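Local coordinates for hypothetical protein (Bacteroides ovatus, PDB 4EPS) that is probably a component of the fimbrium tip, part of the filamentous cell-surface appendages that mediate adhesion and biofilm formation, at residues Gln229-Tyr234 with Gln238-Thr243; Asp193-Leu198 with Gly204-Pro209; Thr34-Thr39 with Tyr252-Val257; Leu166-Tyr171 with Lys214-Arg219; Val188-Asp193 with Ser422-Thr427. All blocks are in the same frame, centred on the assembly; numbering follows the deposited sequence.

Contact 1: Gln229-Tyr234 with Gln238-Thr243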
# COMPACT_ATOMS: atom_id res chain seq x y z
N GLN A 229 10.12 33.46 25.22
CA GLN A 229 9.30 32.50 24.53
C GLN A 229 9.42 32.85 23.06
O GLN A 229 9.50 34.04 22.72
CB GLN A 229 7.83 32.59 24.98
CG GLN A 229 7.59 32.07 26.40
CD GLN A 229 6.12 32.05 26.74
OE1 GLN A 229 5.33 32.84 26.22
NE2 GLN A 229 5.73 31.16 27.63
N ILE A 230 9.49 31.84 22.21
CA ILE A 230 9.43 32.02 20.78
C ILE A 230 8.10 31.40 20.35
O ILE A 230 7.84 30.23 20.65
CB ILE A 230 10.65 31.42 20.02
CG1 ILE A 230 11.95 32.18 20.40
CG2 ILE A 230 10.40 31.44 18.49
CD1 ILE A 230 13.27 31.43 19.98
N ILE A 231 7.26 32.19 19.69
CA ILE A 231 5.97 31.71 19.21
C ILE A 231 6.12 31.35 17.76
O ILE A 231 6.57 32.17 16.96
CB ILE A 231 4.81 32.74 19.44
CG1 ILE A 231 4.81 33.37 20.88
CG2 ILE A 231 3.41 32.13 19.07
CD1 ILE A 231 4.83 32.42 22.06
N GLY A 232 5.77 30.12 17.42
CA GLY A 232 5.83 29.69 16.03
C GLY A 232 4.42 29.51 15.49
O GLY A 232 3.57 28.92 16.16
N HIS A 233 4.18 30.08 14.31
CA HIS A 233 2.96 29.93 13.53
C HIS A 233 3.30 29.08 12.30
O HIS A 233 4.30 29.33 11.64
CB HIS A 233 2.38 31.31 13.13
CG HIS A 233 1.64 31.99 14.25
ND1 HIS A 233 0.87 33.12 14.02
CD2 HIS A 233 1.56 31.68 15.57
CE1 HIS A 233 0.33 33.43 15.19
NE2 HIS A 233 0.72 32.60 16.15
N TYR A 234 2.51 28.04 12.04
CA TYR A 234 2.70 27.16 10.87
C TYR A 234 1.39 26.47 10.61
O TYR A 234 0.68 26.15 11.57
CB TYR A 234 3.84 26.11 11.12
CG TYR A 234 3.44 25.03 12.10
CD1 TYR A 234 3.51 25.25 13.48
CD2 TYR A 234 2.95 23.81 11.66
CE1 TYR A 234 3.06 24.30 14.39
CE2 TYR A 234 2.50 22.84 12.56
CZ TYR A 234 2.59 23.08 13.92
OH TYR A 234 2.14 22.13 14.81
N GLN A 238 -0.35 26.88 16.27
CA GLN A 238 0.78 27.55 16.89
C GLN A 238 1.44 26.71 17.93
O GLN A 238 0.91 25.71 18.44
CB GLN A 238 0.33 28.91 17.48
CG GLN A 238 -0.34 28.85 18.85
CD GLN A 238 -0.78 30.24 19.25
OE1 GLN A 238 -1.90 30.66 18.94
NE2 GLN A 238 0.10 30.99 19.89
N CYS A 239 2.66 27.12 18.24
CA CYS A 239 3.43 26.46 19.26
C CYS A 239 4.20 27.52 20.04
O CYS A 239 4.44 28.61 19.52
CB CYS A 239 4.36 25.41 18.65
SG CYS A 239 5.54 26.08 17.46
N THR A 240 4.50 27.22 21.28
CA THR A 240 5.31 28.10 22.11
C THR A 240 6.56 27.33 22.42
O THR A 240 6.47 26.23 22.99
CB THR A 240 4.57 28.57 23.38
OG1 THR A 240 3.47 29.39 23.00
CG2 THR A 240 5.47 29.37 24.32
N LEU A 241 7.71 27.93 22.11
CA LEU A 241 9.01 27.37 22.41
C LEU A 241 9.57 28.13 23.59
O LEU A 241 9.94 29.30 23.45
CB LEU A 241 9.93 27.44 21.19
CG LEU A 241 9.23 27.01 19.88
CD1 LEU A 241 10.05 27.37 18.68
CD2 LEU A 241 8.81 25.54 19.93
N ASP A 242 9.52 27.50 24.77
CA ASP A 242 10.03 28.08 26.00
C ASP A 242 11.53 27.87 26.04
O ASP A 242 11.98 26.74 26.23
CB ASP A 242 9.32 27.43 27.21
CG ASP A 242 7.84 27.81 27.27
OD1 ASP A 242 7.53 28.96 27.66
OD2 ASP A 242 7.00 26.98 26.87
N THR A 243 12.32 28.93 25.79
CA THR A 243 13.79 28.79 25.79
C THR A 243 14.37 28.94 27.21
O THR A 243 15.54 28.62 27.44
CB THR A 243 14.47 29.80 24.83
OG1 THR A 243 14.46 31.11 25.41
CG2 THR A 243 13.85 29.79 23.42

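Contact 2: Asp193-Leu198 with Gly204-Pro209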
# COMPACT_ATOMS: atom_id res chain seq x y z
N ASP A 193 3.17 28.71 5.56
CA ASP A 193 2.80 29.94 6.27
C ASP A 193 3.54 30.00 7.60
O ASP A 193 2.92 30.14 8.66
CB ASP A 193 1.27 30.00 6.47
CG ASP A 193 0.49 29.98 5.17
OD1 ASP A 193 0.89 30.69 4.23
OD2 ASP A 193 -0.52 29.24 5.09
N VAL A 194 4.85 29.73 7.54
CA VAL A 194 5.70 29.66 8.74
C VAL A 194 6.18 31.04 9.14
O VAL A 194 6.81 31.74 8.34
CB VAL A 194 6.89 28.67 8.56
CG1 VAL A 194 7.80 28.67 9.81
CG2 VAL A 194 6.39 27.26 8.28
N ALA A 195 5.97 31.40 10.41
CA ALA A 195 6.49 32.65 10.95
C ALA A 195 6.82 32.43 12.39
O ALA A 195 6.07 31.77 13.11
CB ALA A 195 5.46 33.78 10.80
N PHE A 196 7.95 33.00 12.81
CA PHE A 196 8.36 32.97 14.21
C PHE A 196 8.37 34.38 14.79
O PHE A 196 8.76 35.33 14.10
CB PHE A 196 9.74 32.31 14.37
CG PHE A 196 9.79 30.87 13.96
CD1 PHE A 196 9.43 29.86 14.86
CD2 PHE A 196 10.22 30.50 12.69
CE1 PHE A 196 9.49 28.52 14.48
CE2 PHE A 196 10.29 29.15 12.32
CZ PHE A 196 9.90 28.18 13.21
N TYR A 197 8.00 34.50 16.08
CA TYR A 197 7.92 35.76 16.81
C TYR A 197 8.59 35.68 18.15
O TYR A 197 8.46 34.67 18.84
CB TYR A 197 6.45 36.16 17.04
CG TYR A 197 5.66 36.27 15.75
CD1 TYR A 197 5.62 37.46 15.04
CD2 TYR A 197 4.97 35.17 15.24
CE1 TYR A 197 4.93 37.56 13.83
CE2 TYR A 197 4.26 35.26 14.04
CZ TYR A 197 4.24 36.46 13.35
OH TYR A 197 3.53 36.55 12.17
N LEU A 198 9.21 36.78 18.57
CA LEU A 198 9.79 36.85 19.90
C LEU A 198 8.76 37.37 20.92
O LEU A 198 8.22 38.47 20.74
CB LEU A 198 11.03 37.77 19.91
CG LEU A 198 12.01 37.61 21.07
CD1 LEU A 198 12.71 36.27 21.01
CD2 LEU A 198 13.06 38.69 21.03
N GLY A 204 6.25 43.70 14.28
CA GLY A 204 7.55 44.15 14.77
C GLY A 204 8.33 43.16 15.62
O GLY A 204 9.49 43.44 15.95
N THR A 205 7.73 42.00 16.00
CA THR A 205 8.43 41.00 16.84
C THR A 205 8.86 39.77 16.02
O THR A 205 9.45 38.83 16.58
CB THR A 205 7.55 40.58 18.02
OG1 THR A 205 6.31 40.09 17.51
CG2 THR A 205 7.31 41.72 19.02
N LYS A 206 8.59 39.79 14.69
CA LYS A 206 8.90 38.71 13.75
C LYS A 206 10.40 38.49 13.69
O LYS A 206 11.18 39.45 13.58
CB LYS A 206 8.33 39.01 12.36
CG LYS A 206 8.05 37.75 11.54
CD LYS A 206 7.55 38.09 10.14
CE LYS A 206 7.21 36.86 9.32
NZ LYS A 206 8.41 36.07 8.93
N ILE A 207 10.80 37.22 13.79
CA ILE A 207 12.22 36.90 13.77
C ILE A 207 12.54 36.07 12.50
O ILE A 207 11.64 35.47 11.90
CB ILE A 207 12.67 36.27 15.11
CG1 ILE A 207 11.98 34.94 15.43
CG2 ILE A 207 12.45 37.28 16.26
CD1 ILE A 207 12.26 34.37 16.86
N SER A 208 13.82 36.11 12.05
CA SER A 208 14.20 35.42 10.81
C SER A 208 15.31 34.39 11.05
O SER A 208 16.49 34.71 10.88
CB SER A 208 14.60 36.43 9.74
OG SER A 208 13.60 37.43 9.61
N PRO A 209 14.95 33.16 11.46
CA PRO A 209 15.97 32.14 11.70
C PRO A 209 16.56 31.63 10.40
O PRO A 209 16.03 31.89 9.32
CB PRO A 209 15.23 31.01 12.43
CG PRO A 209 13.79 31.27 12.25
CD PRO A 209 13.58 32.63 11.65
O HOH W 1 9.74 33.97 10.73

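Contact 3: Thr34-Thr39 with Tyr252-Val257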
# COMPACT_ATOMS: atom_id res chain seq x y z
N THR A 34 27.85 14.28 17.14
CA THR A 34 28.84 15.29 16.74
C THR A 34 28.33 16.72 17.01
O THR A 34 29.13 17.62 17.32
CB THR A 34 29.16 15.10 15.23
OG1 THR A 34 29.21 13.71 14.91
CG2 THR A 34 30.46 15.76 14.81
N GLY A 35 27.02 16.92 16.88
CA GLY A 35 26.40 18.23 17.03
C GLY A 35 26.59 19.03 15.76
O GLY A 35 26.80 18.45 14.70
N PHE A 36 26.53 20.37 15.85
CA PHE A 36 26.69 21.25 14.69
C PHE A 36 28.10 21.73 14.63
O PHE A 36 28.51 22.58 15.44
CB PHE A 36 25.70 22.43 14.74
CG PHE A 36 24.26 22.01 14.69
CD1 PHE A 36 23.61 21.84 13.46
CD2 PHE A 36 23.55 21.76 15.86
CE1 PHE A 36 22.27 21.42 13.42
CE2 PHE A 36 22.20 21.37 15.81
CZ PHE A 36 21.57 21.20 14.59
N VAL A 37 28.85 21.19 13.67
CA VAL A 37 30.26 21.50 13.49
C VAL A 37 30.41 22.35 12.25
O VAL A 37 30.00 21.97 11.16
CB VAL A 37 31.13 20.21 13.40
CG1 VAL A 37 32.59 20.56 13.09
CG2 VAL A 37 31.05 19.40 14.69
N THR A 38 31.04 23.50 12.44
CA THR A 38 31.31 24.43 11.37
C THR A 38 32.49 23.95 10.55
O THR A 38 33.53 23.58 11.08
CB THR A 38 31.60 25.82 12.00
OG1 THR A 38 30.41 26.30 12.65
CG2 THR A 38 32.12 26.83 11.00
N THR A 39 32.37 23.93 9.23
CA THR A 39 33.50 23.45 8.42
C THR A 39 34.37 24.61 7.88
O THR A 39 35.53 24.38 7.53
CB THR A 39 32.99 22.53 7.29
OG1 THR A 39 34.12 21.99 6.60
CG2 THR A 39 32.04 23.25 6.30
N TYR A 252 22.91 23.43 22.07
CA TYR A 252 21.64 23.69 21.41
C TYR A 252 20.48 22.97 22.10
O TYR A 252 20.66 21.91 22.73
CB TYR A 252 21.68 23.27 19.91
CG TYR A 252 21.68 21.78 19.64
CD1 TYR A 252 20.49 21.06 19.58
CD2 TYR A 252 22.87 21.11 19.36
CE1 TYR A 252 20.49 19.69 19.31
CE2 TYR A 252 22.87 19.75 19.04
CZ TYR A 252 21.68 19.04 19.03
OH TYR A 252 21.70 17.71 18.73
N LYS A 253 19.30 23.51 21.91
CA LYS A 253 18.05 22.92 22.37
C LYS A 253 17.21 22.71 21.12
O LYS A 253 16.93 23.69 20.41
CB LYS A 253 17.36 23.83 23.40
CG LYS A 253 15.89 23.45 23.70
CD LYS A 253 15.68 22.05 24.26
CE LYS A 253 14.20 21.74 24.25
NZ LYS A 253 13.91 20.32 24.63
N ARG A 254 16.83 21.46 20.85
CA ARG A 254 15.99 21.16 19.69
C ARG A 254 14.54 20.99 20.13
O ARG A 254 14.24 20.17 20.99
CB ARG A 254 16.48 19.91 18.94
CG ARG A 254 15.61 19.58 17.71
CD ARG A 254 16.10 18.34 16.97
NE ARG A 254 17.01 18.67 15.87
CZ ARG A 254 18.30 18.33 15.83
NH1 ARG A 254 18.85 17.66 16.83
NH2 ARG A 254 19.04 18.67 14.78
N PHE A 255 13.66 21.79 19.53
CA PHE A 255 12.22 21.71 19.80
C PHE A 255 11.57 20.92 18.67
O PHE A 255 11.59 21.39 17.53
CB PHE A 255 11.60 23.10 19.88
CG PHE A 255 12.11 23.95 21.03
CD1 PHE A 255 11.49 23.90 22.28
CD2 PHE A 255 13.19 24.80 20.85
CE1 PHE A 255 11.94 24.70 23.33
CE2 PHE A 255 13.63 25.62 21.91
CZ PHE A 255 13.00 25.56 23.14
N VAL A 256 11.04 19.73 18.96
CA VAL A 256 10.36 18.89 17.94
C VAL A 256 8.86 19.18 18.07
O VAL A 256 8.26 18.91 19.10
CB VAL A 256 10.71 17.39 18.08
CG1 VAL A 256 9.92 16.54 17.06
CG2 VAL A 256 12.22 17.17 17.91
N VAL A 257 8.28 19.79 17.04
CA VAL A 257 6.88 20.22 17.08
C VAL A 257 5.98 19.15 16.45
O VAL A 257 6.21 18.74 15.32
CB VAL A 257 6.71 21.60 16.38
CG1 VAL A 257 5.24 22.05 16.39
CG2 VAL A 257 7.62 22.66 17.04

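Contact 4: Leu166-Tyr171 with Lys214-Arg219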
# COMPACT_ATOMS: atom_id res chain seq x y z
N LEU A 166 9.71 21.46 12.59
CA LEU A 166 8.26 21.47 12.42
C LEU A 166 7.78 20.10 11.86
O LEU A 166 8.60 19.34 11.34
CB LEU A 166 7.83 22.63 11.50
CG LEU A 166 8.14 24.06 12.01
CD1 LEU A 166 7.71 25.08 10.96
CD2 LEU A 166 7.47 24.32 13.37
N PRO A 167 6.49 19.75 11.98
CA PRO A 167 6.05 18.47 11.41
C PRO A 167 6.20 18.45 9.88
O PRO A 167 6.07 19.46 9.20
CB PRO A 167 4.56 18.38 11.80
CG PRO A 167 4.15 19.75 12.14
CD PRO A 167 5.36 20.49 12.60
N SER A 168 6.59 17.29 9.36
CA SER A 168 6.72 17.08 7.91
C SER A 168 6.34 15.64 7.62
O SER A 168 6.38 14.80 8.51
CB SER A 168 8.12 17.41 7.40
OG SER A 168 9.14 16.61 7.99
N THR A 169 5.91 15.36 6.38
CA THR A 169 5.47 14.01 6.04
C THR A 169 6.04 13.56 4.72
O THR A 169 5.76 14.15 3.68
CB THR A 169 3.93 13.94 5.98
OG1 THR A 169 3.40 14.40 7.21
CG2 THR A 169 3.41 12.49 5.69
N ARG A 170 6.85 12.51 4.75
CA ARG A 170 7.30 11.92 3.50
C ARG A 170 6.16 11.04 2.96
O ARG A 170 5.58 10.26 3.71
CB ARG A 170 8.58 11.10 3.71
CG ARG A 170 8.92 10.27 2.47
CD ARG A 170 10.04 9.31 2.71
NE ARG A 170 10.45 8.70 1.45
CZ ARG A 170 11.36 7.74 1.36
NH1 ARG A 170 11.94 7.26 2.46
NH2 ARG A 170 11.69 7.23 0.18
N TYR A 171 5.84 11.20 1.67
CA TYR A 171 4.88 10.33 1.00
C TYR A 171 5.62 9.35 0.13
O TYR A 171 6.42 9.76 -0.71
CB TYR A 171 3.89 11.14 0.13
CG TYR A 171 2.80 11.82 0.91
CD1 TYR A 171 3.05 13.00 1.60
CD2 TYR A 171 1.52 11.28 0.98
CE1 TYR A 171 2.06 13.62 2.36
CE2 TYR A 171 0.51 11.89 1.72
CZ TYR A 171 0.79 13.07 2.40
OH TYR A 171 -0.16 13.70 3.16
N LYS A 214 18.33 21.20 3.68
CA LYS A 214 18.78 19.80 3.63
C LYS A 214 18.18 19.00 4.80
O LYS A 214 17.68 17.89 4.58
CB LYS A 214 20.32 19.73 3.65
CG LYS A 214 20.88 18.34 3.34
CD LYS A 214 22.40 18.32 3.48
CE LYS A 214 22.97 16.95 3.20
NZ LYS A 214 24.45 16.94 3.35
N LYS A 215 18.23 19.55 6.03
CA LYS A 215 17.70 18.86 7.22
C LYS A 215 16.23 19.21 7.50
O LYS A 215 15.62 18.55 8.34
CB LYS A 215 18.53 19.21 8.47
CG LYS A 215 19.96 18.68 8.45
CD LYS A 215 20.72 19.04 9.73
CE LYS A 215 20.45 18.08 10.86
NZ LYS A 215 20.77 18.68 12.19
N ASP A 216 15.67 20.25 6.82
CA ASP A 216 14.31 20.77 7.01
C ASP A 216 14.12 21.21 8.49
O ASP A 216 13.24 20.71 9.20
CB ASP A 216 13.20 19.78 6.59
CG ASP A 216 11.80 20.34 6.77
OD1 ASP A 216 11.62 21.58 6.61
OD2 ASP A 216 10.89 19.57 7.14
N GLU A 217 14.96 22.14 8.94
CA GLU A 217 14.85 22.61 10.32
C GLU A 217 15.32 24.05 10.36
O GLU A 217 16.06 24.50 9.46
CB GLU A 217 15.64 21.69 11.31
CG GLU A 217 17.14 21.77 11.19
CD GLU A 217 17.95 20.81 12.04
OE1 GLU A 217 17.38 19.84 12.59
OE2 GLU A 217 19.18 21.03 12.14
N TYR A 218 14.87 24.79 11.39
CA TYR A 218 15.22 26.20 11.57
C TYR A 218 16.18 26.33 12.71
O TYR A 218 16.00 25.65 13.72
CB TYR A 218 13.97 27.06 11.86
CG TYR A 218 12.97 27.06 10.73
CD1 TYR A 218 12.06 26.01 10.57
CD2 TYR A 218 12.95 28.09 9.79
CE1 TYR A 218 11.12 26.02 9.54
CE2 TYR A 218 12.01 28.11 8.75
CZ TYR A 218 11.10 27.07 8.64
OH TYR A 218 10.19 27.04 7.61
N ARG A 219 17.19 27.20 12.55
CA ARG A 219 18.23 27.43 13.58
C ARG A 219 18.33 28.89 13.88
O ARG A 219 18.25 29.73 12.99
CB ARG A 219 19.59 26.86 13.11
CG ARG A 219 19.51 25.34 12.92
CD ARG A 219 20.85 24.63 12.97
NE ARG A 219 21.64 24.80 11.76
CZ ARG A 219 21.63 23.98 10.71
NH1 ARG A 219 20.83 22.91 10.69
NH2 ARG A 219 22.40 24.23 9.66
O HOH W 2 11.16 22.19 10.25
O HOH W 3 10.40 18.46 9.57
O HOH W 4 11.47 16.93 6.73

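Contact 5: Val188-Asp193 with Ser422-Thr427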
# COMPACT_ATOMS: atom_id res chain seq x y z
N VAL A 188 8.51 15.11 0.22
CA VAL A 188 8.16 15.49 1.59
C VAL A 188 7.26 16.71 1.63
O VAL A 188 7.62 17.76 1.11
CB VAL A 188 9.45 15.75 2.46
CG1 VAL A 188 9.07 16.04 3.92
CG2 VAL A 188 10.42 14.56 2.39
N ALA A 189 6.12 16.56 2.28
CA ALA A 189 5.17 17.66 2.53
C ALA A 189 5.69 18.42 3.76
O ALA A 189 5.90 17.81 4.79
CB ALA A 189 3.78 17.09 2.80
N MSE A 190 5.96 19.71 3.63
CA MSE A 190 6.53 20.52 4.72
C MSE A 190 5.61 21.67 5.07
O MSE A 190 4.86 22.15 4.22
CB MSE A 190 7.90 21.04 4.30
CG MSE A 190 8.93 19.93 4.22
SE MSE A 190 10.55 20.51 3.42
CE MSE A 190 10.02 20.45 1.42
N SER A 191 5.69 22.13 6.32
CA SER A 191 4.83 23.18 6.85
C SER A 191 4.88 24.45 6.01
O SER A 191 5.94 24.85 5.53
CB SER A 191 5.22 23.51 8.29
OG SER A 191 4.94 22.40 9.14
N VAL A 192 3.72 25.10 5.89
CA VAL A 192 3.57 26.35 5.15
C VAL A 192 3.13 27.47 6.09
O VAL A 192 2.77 27.23 7.26
CB VAL A 192 2.62 26.22 3.92
CG1 VAL A 192 3.26 25.38 2.83
CG2 VAL A 192 1.25 25.66 4.31
N ASP A 193 3.17 28.71 5.56
CA ASP A 193 2.80 29.94 6.27
C ASP A 193 3.54 30.00 7.60
O ASP A 193 2.92 30.14 8.66
CB ASP A 193 1.27 30.00 6.47
CG ASP A 193 0.49 29.98 5.17
OD1 ASP A 193 0.89 30.69 4.23
OD2 ASP A 193 -0.52 29.24 5.09
N SER A 422 1.57 27.35 -4.86
CA SER A 422 2.15 26.05 -5.17
C SER A 422 3.27 25.72 -4.15
O SER A 422 4.03 26.61 -3.74
CB SER A 422 2.70 26.04 -6.60
OG SER A 422 3.72 27.01 -6.76
N PRO A 423 3.42 24.43 -3.77
CA PRO A 423 4.51 24.06 -2.83
C PRO A 423 5.88 24.29 -3.48
O PRO A 423 6.01 24.17 -4.70
CB PRO A 423 4.28 22.55 -2.60
CG PRO A 423 2.85 22.29 -3.01
CD PRO A 423 2.59 23.27 -4.13
N SER A 424 6.91 24.57 -2.66
CA SER A 424 8.28 24.83 -3.16
C SER A 424 8.88 23.61 -3.88
O SER A 424 9.74 23.77 -4.75
CB SER A 424 9.19 25.21 -1.98
OG SER A 424 9.26 24.13 -1.04
N ILE A 425 8.41 22.40 -3.55
CA ILE A 425 8.91 21.17 -4.16
C ILE A 425 8.33 20.91 -5.57
O ILE A 425 8.75 19.96 -6.22
CB ILE A 425 8.64 19.95 -3.24
CG1 ILE A 425 7.12 19.79 -2.93
CG2 ILE A 425 9.52 20.08 -1.94
CD1 ILE A 425 6.73 18.49 -2.25
N THR A 426 7.38 21.72 -6.01
CA THR A 426 6.76 21.54 -7.34
C THR A 426 7.36 22.48 -8.39
O THR A 426 8.18 23.35 -8.08
CB THR A 426 5.22 21.78 -7.24
OG1 THR A 426 4.95 23.18 -7.07
CG2 THR A 426 4.56 20.93 -6.16
N THR A 427 6.87 22.36 -9.65
CA THR A 427 7.31 23.22 -10.74
C THR A 427 6.82 24.65 -10.58
O THR A 427 7.34 25.55 -11.23
CB THR A 427 6.72 22.68 -12.09
OG1 THR A 427 5.29 22.71 -12.01
CG2 THR A 427 7.19 21.28 -12.44

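Contact 1: Gln229-Tyr234 with Gln238-Thr243
The imidazole of H233 meets Q238 at a slant, its CD2 lying 3.6 Å from Q238 CB. The two side chains run side by side from neighbouring strands, ring and amide planes 72° apart. On the face of C239, away from H233, Y234 brings its phenol ring up to the sulfur, a sulfur-aromatic contact in which C239 SG approaches ring atom CE1 of Y234 obliquely at 4.3 Å. Another flat pair is the amide of Q229 and the carboxylate of D242, turned 64° against each other: Q229 NE2 donates to D242 OD1 over 2.8 Å, a bent bond to the syn lone pair. Strands 229-234 and 237-242 form an antiparallel beta hairpin, with paired backbone bonds at I230-L241 and G232-C239. The shortest of them runs from L241 N to I230 O, 2.7 Å. With CG anti to its carbonyl carbon (chi1 -71°) and the chain extended beyond, Q229 also lays its amide carbon CD 3.7 Å from T240 CG2. An alanine here would strip off the amide, and D242 OD1 would probably lose its mate and T240 CG2 part of its cover. On the same face I231 CD1 sits 3.5 Å from T240 OG1. On the opposite face I230 and L241 pack together, and I230 CD1 reaches T243 CG2 at 3.9 Å. T243 sends its hydroxyl to the carbonyl of N228, and L241 turns inward onto V164 of strand 148-174.

Contact 2: Asp193-Leu198 with Gly204-Pro209
F196 N, K206 NZ and I207 O grip one water between them: the water accepts from the amide and the ammonium and donates to I207 O, its shortest bond at 2.7 Å. It sits in a beta hairpin of strands 195-198 and 206-212, part of the fimbrillin-like domain. I207 N bonds directly to F196 O at 2.8 Å, while the water spans F196 N and I207 O; nearer the turn L198 N donates to T205 O at 2.9 Å. Both donors stand about a third of a right angle out of the carbonyl planes, although the bonds are nearly straight at the hydrogen. Y197 and K206 form the non-hydrogen-bonded pair between them. The tyrosine side chain crosses that of T205 at about a right angle, Y197 CD1 lying 3.7 Å from T205 OG1, and Y197 CE1 rests 3.9 Å from K206 CG. The threonine hydroxyl is itself held by the carbonyls of N200 and E202. H233 of the next strand meets the Y197 ring edge-to-face, and an alanine in place of the tyrosine would probably leave that imidazole without its aromatic mate and the base of the K206 chain without the ring beside it. K206 is extended from its backbone until the last torsion, chi4 -70°, which folds NZ back to the water, while K206 CE passes 3.8 Å from A195 CB. On the other face F196 pairs edge-to-face with Y218, and its ring atom CD2 touches P209 CG at 3.7 Å.

Contact 3: Thr34-Thr39 with Tyr252-Val257
This is an aromatic contact between a loop and a sheet: F36, in the irregular run between strands 23-24 and 45-52, drives the edge of its ring into the face of Y252 on strand 251-256. The centroids are 5.0 Å apart and the planes stand at 77°. F36 CE2 does the touching, 3.6 Å from Y252 CD2 and set toward the rim of the tyrosine ring instead of over its middle. CG between the backbone N and the carbonyl carbon (chi1 73°) sets the Y252 ring on the side of the loop. G35 comes to the edge of the same ring, its CA 4.3 Å from Y252 CE2. At the far end of the phenylalanine, in one of two modelled positions of the arginine, R254 NH2 slants past the ring near CZ; the contact is therefore doubtful. In that position R254 NH2 makes its salt bridge with E217. F36 also packs on V163 and R219. No hydrogen bond links the two segments. What holds them is a T-shaped aromatic pair, docking a loop against strand 251-256 within the fimbrillin-like region.

Contact 4: Leu166-Tyr171 with Lys214-Arg219
L166 and Y218 lean across each other at a slant, L166 CD1 touching ring atom CE1 of Y218 at 3.8 Å. With CG anti to its carbonyl carbon (chi1 -63°), the leucine sends this methyl toward the tyrosine, whose ring also meets that of Y211. The second pair is polar but indirect. D216 holds its carboxylate out to S168, CG anti to the backbone N (chi1 -179°), and its OD2 stops 3.5 Å from S168 CB without a direct hydrogen bond. Two waters fill the step. One accepts from S168 OG and donates to D216 OD2 and to L166 O; the other donates to S168 OG and D216 OD2 over 2.7 Å each. The other carboxylate oxygen, D216 OD1, is bonded to Y211. A further water spans the backbones, 2.8 Å from both L166 N and D216 O. E217 points the other way, its OE2 shared by K215 NZ on the syn side, 2.8 Å off, and by R219 NH1 on the anti side, 2.9 Å off. A salt bridge of R219 NH1 to D212 extends the cluster, and the two positive groups would probably stabilise the glutamate's charge. D216 and E217 both face D212 across the hairpin of strands 206-212 and 217-222, with D216 in the left-handed conformation (phi 58°): a G1 beta bulge.

Contact 5: Val188-Asp193 with Ser422-Thr427
V188 starts the contact with its backbone: its carbonyl O lies 3.6 Å from I425 CD1 on the facing loop. That loop, between helices 408-419 and 434-438, makes a type I beta turn from P423 to T426 and carries I425 toward strand 187-190. A189 directs its methyl away from the turn and bonds through its backbone to T169 of strand 148-174. M190, a selenomethionine, turns back toward the loop. Its chain bends at chi3 (-79°) and brings M190 CE to I425 CG2 at 3.4 Å, a close approach for two methyl carbons. These two side chains slant across each other, and D216 lies against the selenium. Beyond it S191 turns to P167 O and V192 N to the side chain of N235, leaving the loop behind. The touch is thus small and at the surface, joining the fimbrillin-like part of the chain to its later, helix-containing part. The turn itself is closed twice at one atom: P423 O accepts from T426 N over 3.1 Å and from T426 OG1 over 2.8 Å.

Contacts 1 to 4 lie in the fimbrillin-like region, while contact 5 ties that region to the loop 422-427 from the later part of the chain. Contacts 1 and 2, centres 10 Å apart, are two hairpins joined by backbone bonds between strands 229-234 and 195-198. Contact 4 encloses contact 2 along the chain and touches it through strand 217-222, neighbour of strand 206-212; contact 3 encloses contacts 1, 2 and 4. Packing of F36 on K215 joins contacts 3 and 4. Strands 148-174 and 187-190 join contacts 4 and 5, about 11 Å apart between centres, whose segments alternate in sequence. Loop 34-39 thus packs on strands 251-256, 148-174 and 217-222.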